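Local coordinates for protein phospholipase C-beta (PLC-beta) (Sepia officinalis, PDB 3QR0) that is a multidomain protein of the phospholipase C-beta family, joining PH, EF-hand-like and C2 domains to a TIM-barrel X/Y core that holds a calcium ion, at residues V391-V396 with L414-H419. Numbering follows the deposited sequence.
Sequences VLFKDV and LSFENH. With CA (calcium ion), chain B.
Within the X half of the TIM barrel, the first turn of helix 393-403 meets residues 414-419, at the end of strand 412-418, through one pair of aromatic rings, Phe393 and Phe416. Both are buried, and together they bury only 76 Å² across the contact. The CE1 and CZ corner of each ring does the touching: Phe416 CE1 lies 3.6 Å from both CE1 and CZ of Phe393, and Phe416 CZ is 3.8 Å from Phe393 CZ. The rings meet rim to rim, with centroids 5.8 Å apart and planes inclined at 58°, so neither lies over the face of the other and the pair is not a stack. The CB of Phe393 points toward the strand, and with CG anti to the backbone N (chi1 176°) the ring extends to Phe416, spanning a CA separation of 11.2 Å between Phe393 and Phe416. Just before it, Leu392 takes the N-cap position, and its O accepts the backbone hydrogen bond of Val396 N, 3.3 Å long.

The next residue along the strand, Glu417, serves the metal site. Its OE1 binds the calcium ion at 2.4 Å, alongside Asn339, Glu368, Asp370 and two waters. The other oxygen, OE2, takes a 2.7 Å hydrogen bond from His419 NE2 through its anti lone pair, nearly in the imidazole plane, and shares a second with Thr503; these bonds should limit rotation of the carboxylate.

Strand 412-418 runs between the parallel strands 366-372 and 466-469. Phe393 also touches Leu369 and Cys371 of the former, Ile381 of strand 380-381 and Leu428 of helix 422-436, while Phe416 also rests on Cys371 and Asn470.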
loop_
_atom_site.group_PDB
_atom_site.type_symbol
_atom_site.label_atom_id
_atom_site.label_comp_id
_atom_site.label_asym_id
_atom_site.label_seq_id
_atom_site.Cartn_x
_atom_site.Cartn_y
_atom_site.Cartn_z
ATOM N N VAL A 391 13.620 -5.555 -22.928
ATOM C CA VAL A 391 14.159 -6.601 -22.052
ATOM C C VAL A 391 13.778 -7.973 -22.615
ATOM O O VAL A 391 12.852 -8.080 -23.422
ATOM C CB VAL A 391 13.659 -6.455 -20.581
ATOM C CG1 VAL A 391 14.160 -5.138 -19.964
ATOM C CG2 VAL A 391 12.150 -6.541 -20.506
ATOM N N LEU A 392 14.496 -9.015 -22.201
ATOM C CA LEU A 392 14.208 -10.379 -22.667
ATOM C C LEU A 392 12.949 -10.894 -21.989
ATOM O O LEU A 392 12.790 -10.752 -20.778
ATOM C CB LEU A 392 15.364 -11.343 -22.374
ATOM C CG LEU A 392 16.574 -11.363 -23.312
ATOM C CD1 LEU A 392 17.598 -12.374 -22.795
ATOM C CD2 LEU A 392 16.170 -11.699 -24.748
ATOM N N PHE A 393 12.057 -11.493 -22.770
ATOM C CA PHE A 393 10.857 -12.113 -22.218
ATOM C C PHE A 393 11.216 -13.184 -21.181
ATOM O O PHE A 393 10.595 -13.262 -20.118
ATOM C CB PHE A 393 10.007 -12.725 -23.332
ATOM C CG PHE A 393 8.807 -13.476 -22.827
ATOM C CD1 PHE A 393 7.603 -12.824 -22.629
ATOM C CD2 PHE A 393 8.891 -14.831 -22.533
ATOM C CE1 PHE A 393 6.494 -13.511 -22.140
ATOM C CE2 PHE A 393 7.787 -15.525 -22.053
ATOM C CZ PHE A 393 6.587 -14.864 -21.858
ATOM N N LYS A 394 12.216 -14.003 -21.501
ATOM C CA LYS A 394 12.678 -15.070 -20.603
ATOM C C LYS A 394 13.067 -14.529 -19.222
ATOM O O LYS A 394 12.664 -15.090 -18.200
ATOM C CB LYS A 394 13.861 -15.818 -21.237
ATOM C CG LYS A 394 14.397 -17.000 -20.446
ATOM C CD LYS A 394 15.495 -17.698 -21.252
ATOM C CE LYS A 394 16.174 -18.814 -20.483
ATOM N NZ LYS A 394 17.027 -19.637 -21.389
ATOM N N ASP A 395 13.831 -13.440 -19.194
ATOM C CA ASP A 395 14.213 -12.812 -17.928
ATOM C C ASP A 395 12.987 -12.370 -17.125
ATOM O O ASP A 395 12.939 -12.565 -15.911
ATOM C CB ASP A 395 15.138 -11.603 -18.154
ATOM C CG ASP A 395 16.529 -11.999 -18.632
ATOM O OD1 ASP A 395 16.886 -13.194 -18.553
ATOM O OD2 ASP A 395 17.275 -11.107 -19.086
ATOM N N VAL A 396 12.001 -11.777 -17.795
ATOM C CA VAL A 396 10.786 -11.325 -17.111
ATOM C C VAL A 396 10.028 -12.490 -16.444
ATOM O O VAL A 396 9.656 -12.401 -15.268
ATOM C CB VAL A 396 9.848 -10.536 -18.064
ATOM C CG1 VAL A 396 8.486 -10.326 -17.432
ATOM C CG2 VAL A 396 10.474 -9.195 -18.442
ATOM N N LEU A 414 -1.537 -12.815 -15.944
ATOM C CA LEU A 414 -0.603 -12.158 -16.848
ATOM C C LEU A 414 -1.325 -11.779 -18.128
ATOM O O LEU A 414 -1.798 -12.642 -18.863
ATOM C CB LEU A 414 0.582 -13.065 -17.165
ATOM C CG LEU A 414 1.362 -13.603 -15.963
ATOM C CD1 LEU A 414 2.531 -14.446 -16.441
ATOM C CD2 LEU A 414 1.845 -12.472 -15.067
ATOM N N SER A 415 -1.417 -10.478 -18.373
ATOM C CA SER A 415 -2.050 -9.944 -19.569
ATOM C C SER A 415 -0.997 -9.847 -20.670
ATOM O O SER A 415 -0.108 -8.987 -20.621
ATOM C CB SER A 415 -2.674 -8.573 -19.274
ATOM O OG SER A 415 -3.254 -8.009 -20.440
ATOM N N PHE A 416 -1.088 -10.756 -21.640
ATOM C CA PHE A 416 -0.206 -10.765 -22.799
ATOM C C PHE A 416 -0.780 -9.889 -23.911
ATOM O O PHE A 416 -1.909 -10.085 -24.350
ATOM C CB PHE A 416 -0.020 -12.187 -23.339
ATOM C CG PHE A 416 0.995 -13.006 -22.584
ATOM C CD1 PHE A 416 2.107 -13.523 -23.231
ATOM C CD2 PHE A 416 0.837 -13.264 -21.228
ATOM C CE1 PHE A 416 3.051 -14.289 -22.533
ATOM C CE2 PHE A 416 1.771 -14.020 -20.525
ATOM C CZ PHE A 416 2.877 -14.534 -21.180
ATOM N N GLU A 417 0.002 -8.916 -24.354
ATOM C CA GLU A 417 -0.273 -8.225 -25.602
ATOM C C GLU A 417 0.732 -8.811 -26.584
ATOM O O GLU A 417 1.913 -8.469 -26.567
ATOM C CB GLU A 417 -0.102 -6.720 -25.443
ATOM C CG GLU A 417 -0.671 -5.915 -26.582
ATOM C CD GLU A 417 -0.243 -4.462 -26.523
ATOM O OE1 GLU A 417 -0.517 -3.800 -25.500
ATOM O OE2 GLU A 417 0.373 -3.987 -27.499
ATOM N N ASN A 418 0.250 -9.726 -27.416
ATOM C CA ASN A 418 1.111 -10.615 -28.186
ATOM C C ASN A 418 1.310 -10.130 -29.622
ATOM O O ASN A 418 0.362 -10.077 -30.396
ATOM C CB ASN A 418 0.472 -12.003 -28.177
ATOM C CG ASN A 418 1.445 -13.104 -28.501
ATOM O OD1 ASN A 418 2.477 -12.884 -29.139
ATOM N ND2 ASN A 418 1.107 -14.320 -28.077
ATOM N N HIS A 419 2.544 -9.776 -29.974
ATOM C CA HIS A 419 2.861 -9.358 -31.343
ATOM C C HIS A 419 3.872 -10.282 -32.018
ATOM O O HIS A 419 4.404 -9.950 -33.072
ATOM C CB HIS A 419 3.384 -7.921 -31.351
ATOM C CG HIS A 419 2.438 -6.943 -30.739
ATOM N ND1 HIS A 419 1.440 -6.328 -31.460
ATOM C CD2 HIS A 419 2.315 -6.499 -29.466
ATOM C CE1 HIS A 419 0.748 -5.537 -30.660
ATOM N NE2 HIS A 419 1.259 -5.621 -29.445
HETATM CA CA CA B . 0.491 -2.759 -23.620
HETATM O O HOH W 1 0.741 -0.736 -24.994
HETATM O O HOH W 2 -1.282 -1.140 -23.209
#